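Local atomic coordinates of epoxide hydrolase (Aspergillus niger, PDB entry 3G02), a protein that probably catalyses the hydrolysis of epoxides to diols, here in an enantioselective variant obtained by directed evolution. Residues 252-255 against 256-260; 147-151 against 152-156; 129-132 against 133-137; 77-80 against 81-85; 65-68 against 69-73. The protein carries 9 engineered substitutions. All coordinates share one frame; numbering follows the deposited sequence. Where two conformers were deposited one is given.

Contact 1 (252-255 against 256-260); sequences YAME and HSTRP. With FMT (formic acid), chain C.
H256 N and S257 N bond back to O of Y252 and of A253, four residues earlier in each case, as helix 251-258 runs to its end, and R259 N closes the final turn on E255 O. Side chains join in at once. The Y252 ring turns its edge, through CD2, toward the face of the H256 imidazole, a T-shaped pair with centroids 5.4 Å apart and planes at 89°. Y252 O itself sits 3.0 Å above the H256 ring plane, toward the rim, and NE2 of H256 pairs with W277 NE1. T258 adds a side-chain bond to the same turn: OG1, set between the backbone N and the carbonyl carbon (chi1 60°), donates to M254 O, 2.7 Å away, while T258 N reaches that oxygen from the other face of the carbonyl plane. R259 NH1 bonds to T258 O, and its guanidinium forms salt bridges with E280 and D248 of the second subunit. Y252 OH donates to O2 of a formic acid, probably from the crystallisation liquor, 2.7 Å apart. Y315, the predicted proton donor, binds the same molecule through its hydroxyl, consistent with the paired tyrosines that polarise the epoxide oxygen in this family; the Y252 side chain is about 6 Å from that of the predicted nucleophile D193.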
# COMPACT_ATOMS: atom_id res chain seq x y z
N TYR A 252 -4.64 -1.39 -1.62
CA TYR A 252 -3.85 -0.80 -2.70
C TYR A 252 -4.45 0.55 -3.13
O TYR A 252 -3.72 1.52 -3.33
CB TYR A 252 -3.75 -1.76 -3.90
CG TYR A 252 -5.02 -1.76 -4.70
CD1 TYR A 252 -6.16 -2.41 -4.23
CD2 TYR A 252 -5.10 -1.06 -5.90
CE1 TYR A 252 -7.35 -2.36 -4.93
CE2 TYR A 252 -6.28 -1.01 -6.61
CZ TYR A 252 -7.40 -1.66 -6.12
OH TYR A 252 -8.59 -1.61 -6.80
N ALA A 253 -5.78 0.59 -3.22
CA ALA A 253 -6.51 1.76 -3.70
C ALA A 253 -6.41 2.88 -2.67
O ALA A 253 -6.24 4.05 -3.02
CB ALA A 253 -7.97 1.41 -3.95
N MET A 254 -6.49 2.51 -1.40
CA MET A 254 -6.33 3.49 -0.32
C MET A 254 -4.94 4.12 -0.32
O MET A 254 -4.79 5.31 -0.04
CB MET A 254 -6.64 2.85 1.02
CG MET A 254 -8.10 2.43 1.16
SD MET A 254 -9.31 3.75 1.02
CE MET A 254 -8.73 4.96 2.20
N GLU A 255 -3.93 3.32 -0.65
CA GLU A 255 -2.57 3.83 -0.76
C GLU A 255 -2.43 4.75 -1.97
O GLU A 255 -1.85 5.83 -1.87
CB GLU A 255 -1.56 2.68 -0.80
CG GLU A 255 -0.09 3.12 -0.87
CD GLU A 255 0.44 3.80 0.38
OE1 GLU A 255 -0.24 3.81 1.43
OE2 GLU A 255 1.57 4.35 0.32
N HIS A 256 -2.99 4.35 -3.11
CA HIS A 256 -3.00 5.22 -4.30
C HIS A 256 -3.67 6.56 -4.02
O HIS A 256 -3.22 7.60 -4.51
CB HIS A 256 -3.77 4.58 -5.46
CG HIS A 256 -3.18 3.33 -6.02
ND1 HIS A 256 -3.75 2.68 -7.09
CD2 HIS A 256 -2.07 2.61 -5.70
CE1 HIS A 256 -3.05 1.60 -7.39
NE2 HIS A 256 -2.02 1.54 -6.56
N SER A 257 -4.76 6.52 -3.25
CA SER A 257 -5.54 7.71 -2.95
C SER A 257 -4.79 8.65 -2.00
O SER A 257 -4.62 9.84 -2.28
CB SER A 257 -6.87 7.33 -2.33
OG SER A 257 -7.56 8.48 -1.87
N THR A 258 -4.34 8.09 -0.88
CA THR A 258 -3.79 8.89 0.22
C THR A 258 -2.32 9.26 0.08
O THR A 258 -1.90 10.33 0.54
CB THR A 258 -3.99 8.20 1.57
OG1 THR A 258 -3.34 6.92 1.55
CG2 THR A 258 -5.48 8.01 1.85
N ARG A 259 -1.53 8.36 -0.51
CA ARG A 259 -0.09 8.55 -0.62
C ARG A 259 0.44 8.23 -2.02
O ARG A 259 1.40 7.45 -2.16
CB ARG A 259 0.65 7.75 0.46
CG ARG A 259 0.35 8.16 1.89
CD ARG A 259 0.89 9.56 2.22
NE ARG A 259 0.73 9.82 3.65
CZ ARG A 259 -0.36 10.32 4.21
NH1 ARG A 259 -1.40 10.64 3.45
NH2 ARG A 259 -0.42 10.49 5.53
N PRO A 260 -0.13 8.87 -3.06
CA PRO A 260 0.31 8.55 -4.42
C PRO A 260 1.79 8.82 -4.66
O PRO A 260 2.43 8.08 -5.41
CB PRO A 260 -0.56 9.46 -5.30
CG PRO A 260 -1.02 10.55 -4.39
CD PRO A 260 -1.19 9.89 -3.06
C FMT C . -8.94 -0.16 -9.96
O1 FMT C . -9.84 -0.99 -10.05
O2 FMT C . -8.30 0.00 -8.92

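Contact 2 (147-151 against 152-156)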
# COMPACT_ATOMS: atom_id res chain seq x y z
N VAL A 147 -9.73 4.06 -28.99
CA VAL A 147 -9.24 3.52 -27.72
C VAL A 147 -8.13 4.44 -27.19
O VAL A 147 -6.95 4.24 -27.50
CB VAL A 147 -8.72 2.08 -27.87
CG1 VAL A 147 -8.38 1.49 -26.51
CG2 VAL A 147 -9.74 1.19 -28.58
N PRO A 148 -8.52 5.46 -26.40
CA PRO A 148 -7.52 6.39 -25.91
C PRO A 148 -6.72 5.86 -24.73
O PRO A 148 -7.22 5.04 -23.94
CB PRO A 148 -8.35 7.60 -25.47
CG PRO A 148 -9.65 7.05 -25.09
CD PRO A 148 -9.87 5.82 -25.95
N SER A 149 -5.48 6.33 -24.62
CA SER A 149 -4.74 6.17 -23.39
C SER A 149 -5.10 7.37 -22.53
O SER A 149 -4.87 8.52 -22.92
CB SER A 149 -3.24 6.14 -23.65
OG SER A 149 -2.87 4.93 -24.30
N LEU A 150 -5.70 7.11 -21.38
CA LEU A 150 -6.10 8.19 -20.49
C LEU A 150 -4.86 8.94 -20.02
O LEU A 150 -3.76 8.37 -19.97
CB LEU A 150 -6.88 7.64 -19.28
CG LEU A 150 -8.26 7.03 -19.54
CD1 LEU A 150 -8.83 6.44 -18.26
CD2 LEU A 150 -9.24 8.05 -20.12
N PRO A 151 -5.01 10.24 -19.71
CA PRO A 151 -3.90 11.00 -19.14
C PRO A 151 -3.16 10.21 -18.06
O PRO A 151 -3.79 9.63 -17.17
CB PRO A 151 -4.60 12.22 -18.54
CG PRO A 151 -5.74 12.46 -19.50
CD PRO A 151 -6.21 11.08 -19.90
N GLY A 152 -1.83 10.17 -18.17
CA GLY A 152 -0.99 9.48 -17.20
C GLY A 152 -0.69 8.02 -17.49
O GLY A 152 0.09 7.40 -16.77
N TYR A 153 -1.29 7.46 -18.55
CA TYR A 153 -1.06 6.05 -18.88
C TYR A 153 -0.29 5.86 -20.18
O TYR A 153 -0.59 6.49 -21.20
CB TYR A 153 -2.37 5.31 -19.06
CG TYR A 153 -3.24 5.11 -17.84
CD1 TYR A 153 -4.14 6.11 -17.43
CD2 TYR A 153 -3.24 3.90 -17.14
CE1 TYR A 153 -4.98 5.92 -16.34
CE2 TYR A 153 -4.08 3.70 -16.04
CZ TYR A 153 -4.95 4.71 -15.65
OH TYR A 153 -5.80 4.52 -14.57
N THR A 154 0.67 4.93 -20.13
CA THR A 154 1.46 4.49 -21.28
C THR A 154 1.96 5.65 -22.14
O THR A 154 2.73 6.49 -21.65
CB THR A 154 0.78 3.33 -22.09
OG1 THR A 154 -0.32 3.81 -22.86
CG2 THR A 154 0.28 2.23 -21.14
N PHE A 155 1.51 5.73 -23.39
CA PHE A 155 2.07 6.70 -24.33
C PHE A 155 1.39 8.07 -24.29
O PHE A 155 1.77 8.98 -25.03
CB PHE A 155 2.13 6.09 -25.73
CG PHE A 155 2.82 4.76 -25.74
CD1 PHE A 155 4.19 4.69 -25.53
CD2 PHE A 155 2.10 3.58 -25.89
CE1 PHE A 155 4.85 3.47 -25.50
CE2 PHE A 155 2.74 2.35 -25.85
CZ PHE A 155 4.12 2.29 -25.66
N SER A 156 0.39 8.22 -23.42
CA SER A 156 -0.14 9.54 -23.10
C SER A 156 0.72 10.18 -22.01
O SER A 156 1.17 9.51 -21.08
CB SER A 156 -1.59 9.47 -22.64
OG SER A 156 -2.46 9.31 -23.75
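The hydroxyl of S156 is thrown opposite its own carbonyl carbon (chi1 -78°), which turns OG back across the loop onto S149, and the ring of Y153 takes a similar setting (chi1 -67°) that lays CD1 alongside L150. The loop that follows strand 143-148 of the alpha/beta hydrolase fold is built here from two successive beta turns, type II from L150 to Y153 and type II' from Y153 to S156. Its G-Y-T-F-S sequence fits the G-x-small-x-S/T motif of epoxide hydrolases. In the first turn Y153 N bonds to L150 O, and G152 takes a backbone conformation in which a CB would run into P151 O. L150 O also lies in the plane of the Y153 ring, at its edge, while L150 CB packs on Y153 CD1 at 3.6 Å. The second turn is closed by S156 N on Y153 O, backed weakly by T154 OG1 on the same oxygen. Outside, H98 ties the two ends together: its ND1 pairs with S149 OG and its N with S156 OG. The Y153 ring lies near the predicted active site, edge-to-face with H116, its side chain about 5 Å from that of Y315. S156 OG donates to S149 O over 2.7 Å, coming from above the carbonyl, 42° out of its plane.

Contact 3 (129-132 against 133-137); sequences LQLF and REEYT
Q130 reaches one turn along helix 126-135 to touch both R133 and E134, and its path can be traced atom by atom. From CB the chain sets out opposite the backbone N (chi1 -179°), then bends at the next bond (chi2 64°), so that the amide folds forward along the helix. CG packs against E134 OE2 at 3.6 Å, and CD passes the same oxygen a little farther off. At the tip the two ends of the amide take different partners. NE2 gives a nearly straight bond to E134 OE2, 3.1 Å long and with 170° at the hydrogen; the acceptor lies in the amide plane, the nitrogen stands above the carboxylate plane, and the two planes are nearly perpendicular. OE1 takes a weak bond of 3.4 Å from NH2 of R133 at the edge of the guanidinium, whose stronger partner is S84 O through NH1; the same guanidinium makes a cation-pi contact with F85. On the other side of the helix, F132 and Y136 run side by side, CD1 to CE2 3.9 Å, with F132 O at the edge of the Y136 ring and in its plane. E135 lies alongside L131, CG only 3.1 Å from L131 O, and sends OE1 into a salt bridge with K386. L129 and F132 face inward onto L145 of strand 143-148. Such a helix, amphipathic and laid over the sheet between two parallel strands, is the connection of a beta-alpha-beta crossover, here from strand 110-115 to strand 143-148 in the alpha/beta hydrolase fold.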
# COMPACT_ATOMS: atom_id res chain seq x y z
N LEU A 129 -10.60 -5.15 -30.90
CA LEU A 129 -10.24 -4.54 -32.18
C LEU A 129 -9.94 -5.60 -33.24
O LEU A 129 -10.34 -5.46 -34.40
CB LEU A 129 -9.05 -3.58 -32.03
CG LEU A 129 -9.27 -2.33 -31.17
CD1 LEU A 129 -8.03 -1.44 -31.25
CD2 LEU A 129 -10.52 -1.55 -31.59
N GLN A 130 -9.25 -6.67 -32.84
CA GLN A 130 -8.92 -7.76 -33.75
C GLN A 130 -10.18 -8.44 -34.29
O GLN A 130 -10.28 -8.70 -35.49
CB GLN A 130 -8.00 -8.78 -33.07
CG GLN A 130 -7.59 -9.96 -33.97
CD GLN A 130 -6.74 -9.54 -35.17
OE1 GLN A 130 -5.97 -8.58 -35.10
NE2 GLN A 130 -6.88 -10.27 -36.27
N LEU A 131 -11.14 -8.70 -33.41
CA LEU A 131 -12.40 -9.29 -33.82
C LEU A 131 -13.10 -8.42 -34.86
O LEU A 131 -13.56 -8.92 -35.89
CB LEU A 131 -13.31 -9.53 -32.62
CG LEU A 131 -12.88 -10.60 -31.60
CD1 LEU A 131 -13.73 -10.49 -30.35
CD2 LEU A 131 -12.95 -12.01 -32.19
N PHE A 132 -13.14 -7.11 -34.62
CA PHE A 132 -13.74 -6.18 -35.57
C PHE A 132 -13.03 -6.18 -36.93
O PHE A 132 -13.68 -6.22 -37.97
CB PHE A 132 -13.80 -4.76 -35.00
CG PHE A 132 -15.03 -4.50 -34.18
CD1 PHE A 132 -16.27 -4.34 -34.79
CD2 PHE A 132 -14.95 -4.41 -32.79
CE1 PHE A 132 -17.42 -4.09 -34.03
CE2 PHE A 132 -16.09 -4.16 -32.03
CZ PHE A 132 -17.33 -4.01 -32.65
N ARG A 133 -11.69 -6.15 -36.91
CA ARG A 133 -10.90 -6.13 -38.14
C ARG A 133 -11.04 -7.43 -38.93
O ARG A 133 -10.96 -7.42 -40.16
CB ARG A 133 -9.42 -5.85 -37.83
CG ARG A 133 -8.56 -5.64 -39.07
CD ARG A 133 -7.27 -4.92 -38.74
NE ARG A 133 -6.36 -5.74 -37.93
CZ ARG A 133 -5.17 -5.32 -37.50
NH1 ARG A 133 -4.75 -4.10 -37.80
NH2 ARG A 133 -4.41 -6.13 -36.78
N GLU A 134 -11.24 -8.54 -38.22
CA GLU A 134 -11.45 -9.84 -38.85
C GLU A 134 -12.81 -9.95 -39.53
O GLU A 134 -12.98 -10.73 -40.47
CB GLU A 134 -11.31 -10.96 -37.82
CG GLU A 134 -9.88 -11.26 -37.43
CD GLU A 134 -9.76 -12.17 -36.22
OE1 GLU A 134 -10.74 -12.33 -35.47
OE2 GLU A 134 -8.66 -12.74 -36.03
N GLU A 135 -13.77 -9.17 -39.04
CA GLU A 135 -15.18 -9.33 -39.38
C GLU A 135 -15.74 -8.25 -40.30
O GLU A 135 -16.87 -8.34 -40.75
CB GLU A 135 -16.01 -9.39 -38.10
CG GLU A 135 -15.77 -10.66 -37.30
CD GLU A 135 -16.27 -10.57 -35.87
OE1 GLU A 135 -17.19 -9.77 -35.59
OE2 GLU A 135 -15.73 -11.30 -35.01
N TYR A 136 -14.92 -7.22 -40.54
CA TYR A 136 -15.31 -6.08 -41.37
C TYR A 136 -14.12 -5.57 -42.18
O TYR A 136 -12.97 -5.84 -41.85
CB TYR A 136 -15.83 -4.94 -40.48
CG TYR A 136 -17.12 -5.23 -39.75
CD1 TYR A 136 -18.35 -5.12 -40.40
CD2 TYR A 136 -17.12 -5.60 -38.40
CE1 TYR A 136 -19.54 -5.38 -39.74
CE2 TYR A 136 -18.30 -5.87 -37.73
CZ TYR A 136 -19.51 -5.75 -38.41
OH TYR A 136 -20.69 -6.00 -37.75
N THR A 137 -14.42 -4.83 -43.24
CA THR A 137 -13.42 -4.03 -43.93
C THR A 137 -13.69 -2.57 -43.55
O THR A 137 -14.73 -2.28 -42.95
CB THR A 137 -13.49 -4.19 -45.45
OG1 THR A 137 -14.67 -3.56 -45.95
CG2 THR A 137 -13.48 -5.67 -45.86

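Contact 4 (77-80 against 81-85); sequences PFEA and RLNSF
Apolar contact first: L82 stands over one face of the F78 ring, its CG 4.2 Å from the centroid and 13° off the normal, a CH-pi contact displaced slightly toward the rim. CD2 continues down to F78 CZ at 3.7 Å. The ring reaches L82 because CG of F78 points opposite the backbone N (chi1 176°). A charged group takes the edge of the same ring: R81, bent at its third torsion, brings NH2 into the ring plane 3.3 Å from CE1, with the guanidinium tilted by 49° against the ring. Backbone bonds run from R81, L82 and N83 N to O of P77, F78 and E79, the last turns of helix 75-82 in the N-terminal region characteristic of this epoxide hydrolase family. A type I turn from L82 to F85 then ends the helix, and R81 O takes both S84 N and S84 OG. Among the longer side chains, E79 and N83 lie side by side, CG to ND2 3.9 Å. E79 pairs with R76 just before this segment in a salt bridge and accepts from I24 N; N83 OD1 accepts from V22 N.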
# COMPACT_ATOMS: atom_id res chain seq x y z
N PRO A 77 8.27 -8.96 -30.01
CA PRO A 77 7.01 -9.49 -30.56
C PRO A 77 5.75 -8.79 -30.02
O PRO A 77 4.80 -8.56 -30.78
CB PRO A 77 7.03 -10.96 -30.12
CG PRO A 77 8.47 -11.28 -29.97
CD PRO A 77 9.06 -10.02 -29.37
N PHE A 78 5.75 -8.45 -28.74
CA PHE A 78 4.64 -7.70 -28.15
C PHE A 78 4.55 -6.30 -28.77
O PHE A 78 3.46 -5.85 -29.12
CB PHE A 78 4.79 -7.62 -26.63
CG PHE A 78 3.74 -6.78 -25.95
CD1 PHE A 78 2.39 -7.07 -26.07
CD2 PHE A 78 4.13 -5.69 -25.17
CE1 PHE A 78 1.43 -6.29 -25.42
CE2 PHE A 78 3.18 -4.91 -24.52
CZ PHE A 78 1.83 -5.21 -24.65
N GLU A 79 5.69 -5.64 -28.89
CA GLU A 79 5.76 -4.32 -29.53
C GLU A 79 5.22 -4.38 -30.96
O GLU A 79 4.48 -3.49 -31.38
CB GLU A 79 7.20 -3.82 -29.53
CG GLU A 79 7.38 -2.41 -30.03
CD GLU A 79 8.82 -1.97 -29.92
OE1 GLU A 79 9.66 -2.48 -30.69
OE2 GLU A 79 9.12 -1.12 -29.06
N ALA A 80 5.57 -5.44 -31.69
CA ALA A 80 5.05 -5.63 -33.05
C ALA A 80 3.53 -5.77 -33.06
O ALA A 80 2.86 -5.24 -33.95
CB ALA A 80 5.71 -6.84 -33.70
N ARG A 81 3.00 -6.47 -32.06
CA ARG A 81 1.55 -6.59 -31.90
C ARG A 81 0.91 -5.23 -31.61
O ARG A 81 -0.14 -4.90 -32.16
CB ARG A 81 1.20 -7.60 -30.80
CG ARG A 81 -0.29 -7.90 -30.68
CD ARG A 81 -0.55 -9.16 -29.88
NE ARG A 81 -0.36 -8.97 -28.44
CZ ARG A 81 -1.27 -8.49 -27.60
NH1 ARG A 81 -2.47 -8.13 -28.05
NH2 ARG A 81 -0.99 -8.37 -26.31
N LEU A 82 1.54 -4.44 -30.74
CA LEU A 82 1.07 -3.07 -30.48
C LEU A 82 0.96 -2.28 -31.79
O LEU A 82 -0.05 -1.62 -32.04
CB LEU A 82 2.01 -2.35 -29.50
CG LEU A 82 2.11 -2.89 -28.07
CD1 LEU A 82 2.97 -1.98 -27.22
CD2 LEU A 82 0.74 -3.03 -27.46
N ASN A 83 1.99 -2.40 -32.62
CA ASN A 83 2.08 -1.65 -33.87
C ASN A 83 1.26 -2.24 -35.02
O ASN A 83 1.27 -1.69 -36.13
CB ASN A 83 3.55 -1.50 -34.26
CG ASN A 83 4.31 -0.59 -33.31
OD1 ASN A 83 3.75 0.35 -32.74
ND2 ASN A 83 5.60 -0.85 -33.14
N SER A 84 0.54 -3.33 -34.75
CA SER A 84 -0.30 -3.97 -35.76
C SER A 84 -1.63 -3.25 -35.99
O SER A 84 -2.33 -3.53 -36.96
CB SER A 84 -0.55 -5.45 -35.41
OG SER A 84 -1.37 -5.59 -34.26
N PHE A 85 -1.98 -2.33 -35.09
CA PHE A 85 -3.20 -1.53 -35.22
C PHE A 85 -2.84 -0.06 -35.38
O PHE A 85 -1.77 0.36 -34.93
CB PHE A 85 -4.11 -1.71 -34.00
CG PHE A 85 -4.81 -3.04 -33.97
CD1 PHE A 85 -6.06 -3.20 -34.55
CD2 PHE A 85 -4.21 -4.14 -33.36
CE1 PHE A 85 -6.71 -4.43 -34.52
CE2 PHE A 85 -4.85 -5.38 -33.32
CZ PHE A 85 -6.10 -5.52 -33.91

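Contact 5 (65-68 against 69-73)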
# COMPACT_ATOMS: atom_id res chain seq x y z
N MET A 65 8.31 -15.88 -12.03
CA MET A 65 8.07 -14.78 -12.96
C MET A 65 9.32 -13.95 -13.22
O MET A 65 9.54 -13.50 -14.35
CB MET A 65 6.94 -13.88 -12.46
CG MET A 65 5.58 -14.55 -12.51
SD MET A 65 4.98 -14.82 -14.18
CE MET A 65 4.37 -13.19 -14.62
N ARG A 66 10.14 -13.75 -12.18
CA ARG A 66 11.42 -13.05 -12.34
C ARG A 66 12.34 -13.80 -13.30
O ARG A 66 12.96 -13.20 -14.17
CB ARG A 66 12.11 -12.85 -10.98
CG ARG A 66 13.44 -12.12 -11.08
CD ARG A 66 14.10 -11.94 -9.73
NE ARG A 66 15.49 -11.49 -9.86
CZ ARG A 66 16.52 -12.31 -10.05
NH1 ARG A 66 16.34 -13.62 -10.12
NH2 ARG A 66 17.74 -11.81 -10.18
N GLU A 67 12.40 -15.12 -13.13
CA GLU A 67 13.19 -15.96 -14.02
C GLU A 67 12.69 -15.92 -15.46
O GLU A 67 13.49 -15.79 -16.40
CB GLU A 67 13.25 -17.41 -13.51
CG GLU A 67 14.61 -17.80 -12.97
CD GLU A 67 15.72 -17.65 -14.01
OE1 GLU A 67 16.59 -16.78 -13.81
OE2 GLU A 67 15.71 -18.39 -15.02
N LYS A 68 11.37 -16.01 -15.63
CA LYS A 68 10.73 -15.89 -16.94
C LYS A 68 11.03 -14.54 -17.59
O LYS A 68 11.35 -14.48 -18.78
CB LYS A 68 9.22 -16.10 -16.83
CG LYS A 68 8.80 -17.55 -16.65
CD LYS A 68 7.28 -17.70 -16.62
CE LYS A 68 6.88 -19.17 -16.54
NZ LYS A 68 5.40 -19.32 -16.38
N TRP A 69 10.95 -13.47 -16.81
CA TRP A 69 11.21 -12.13 -17.30
C TRP A 69 12.65 -11.99 -17.81
O TRP A 69 12.90 -11.29 -18.79
CB TRP A 69 10.96 -11.12 -16.18
CG TRP A 69 10.43 -9.80 -16.63
CD1 TRP A 69 10.31 -9.34 -17.91
CD2 TRP A 69 9.96 -8.75 -15.78
NE1 TRP A 69 9.78 -8.07 -17.91
CE2 TRP A 69 9.56 -7.68 -16.61
CE3 TRP A 69 9.84 -8.61 -14.39
CZ2 TRP A 69 9.04 -6.49 -16.09
CZ3 TRP A 69 9.33 -7.43 -13.88
CH2 TRP A 69 8.93 -6.39 -14.73
N LEU A 70 13.57 -12.66 -17.13
CA LEU A 70 14.99 -12.61 -17.50
C LEU A 70 15.36 -13.49 -18.69
O LEU A 70 16.10 -13.05 -19.59
CB LEU A 70 15.86 -13.00 -16.30
CG LEU A 70 16.10 -11.97 -15.21
CD1 LEU A 70 16.72 -12.65 -13.99
CD2 LEU A 70 16.97 -10.82 -15.70
N SER A 71 14.84 -14.72 -18.71
CA SER A 71 15.31 -15.77 -19.62
C SER A 71 14.37 -16.13 -20.77
O SER A 71 14.79 -16.77 -21.74
CB SER A 71 15.65 -17.03 -18.81
OG SER A 71 16.63 -16.77 -17.83
N GLU A 72 13.10 -15.74 -20.66
CA GLU A 72 12.11 -16.06 -21.69
C GLU A 72 11.48 -14.84 -22.38
O GLU A 72 11.23 -14.88 -23.59
CB GLU A 72 11.01 -16.96 -21.11
CG GLU A 72 11.50 -18.36 -20.70
CD GLU A 72 10.46 -19.19 -19.96
OE1 GLU A 72 10.86 -20.17 -19.30
OE2 GLU A 72 9.25 -18.87 -20.03
N PHE A 73 11.25 -13.77 -21.63
CA PHE A 73 10.51 -12.62 -22.14
C PHE A 73 11.23 -11.83 -23.23
O PHE A 73 12.40 -11.48 -23.09
CB PHE A 73 10.09 -11.69 -20.99
CG PHE A 73 9.24 -10.53 -21.43
CD1 PHE A 73 7.89 -10.72 -21.73
CD2 PHE A 73 9.78 -9.26 -21.55
CE1 PHE A 73 7.09 -9.65 -22.14
CE2 PHE A 73 8.99 -8.18 -21.96
CZ PHE A 73 7.64 -8.38 -22.26
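L70 CD1 rests on one face of the R66 guanidinium, 3.8 Å above its plane and shifted toward the rim, with the two side chains side by side and pointing the same way. R66 can lie along L70 because its chain is extended from CG to NE, starting opposite the backbone N (chi1 -180°). One residue on, E67, bent at its second torsion, brings OE2 to 3.4 Å from S71 OG, a weak bond and a doubtful one, since S71 has a second conformer. K68 and E72 meet by carbon rather than charge: E72 OE2 is 3.7 Å from K68 CG, whereas K68 NZ remains 5.3 Å from that oxygen, too far for an ion pair. Behind these side chains stands the backbone. W69, L70 and S71 N bond to O of M65, R66 and E67, but K68 O serves two donors, E72 N and F73 N, both at 2.9 Å. The second of these spans five residues instead of four, a wider turn with which the chain leaves the helix. Farther out, the tips are fixed by neighbouring helices. R66 gives NE to V36 O and NH2 to R37 O, both on helix 26-38, two bonds that fix the rotation of the guanidinium whose face L70 covers. W69 packs among the neighbouring helices: its NE1 bonds to S300 OG, and its ring meets L275 and L32. F73 CD2 lies at the edge of the indole, in its plane. This amphipathic end of helix 59-71, one side exposed and the other wedged between helix 26-38 and helices 271-284 and 292-304, is helix-to-helix packing in the N-terminal region of the epoxide hydrolase family.

Along the chain the contacts run in reverse order of their numbers, from 65-73 to 252-260, each closed before the next begins. Contacts 5 and 4 end consecutive helices, 59-71 and 75-82, of the N-terminal region, with centres about 20 Å apart. Contact 4 meets contact 3 directly, where F85 packs on L129 and Q130 and R133 NH1 probably bonds to S84 O. Contact 3 in turn touches contact 2 through L129 and V147, linking helix 126-135 to strand 143-148 of the central sheet. Contact 1 stands apart, about 20 Å from contact 2 between centres and 38 Å from contact 3. Contacts 1 and 2 both approach the predicted proton donor Y315, while contacts 3, 4 and 5 lie away from the annotated sites.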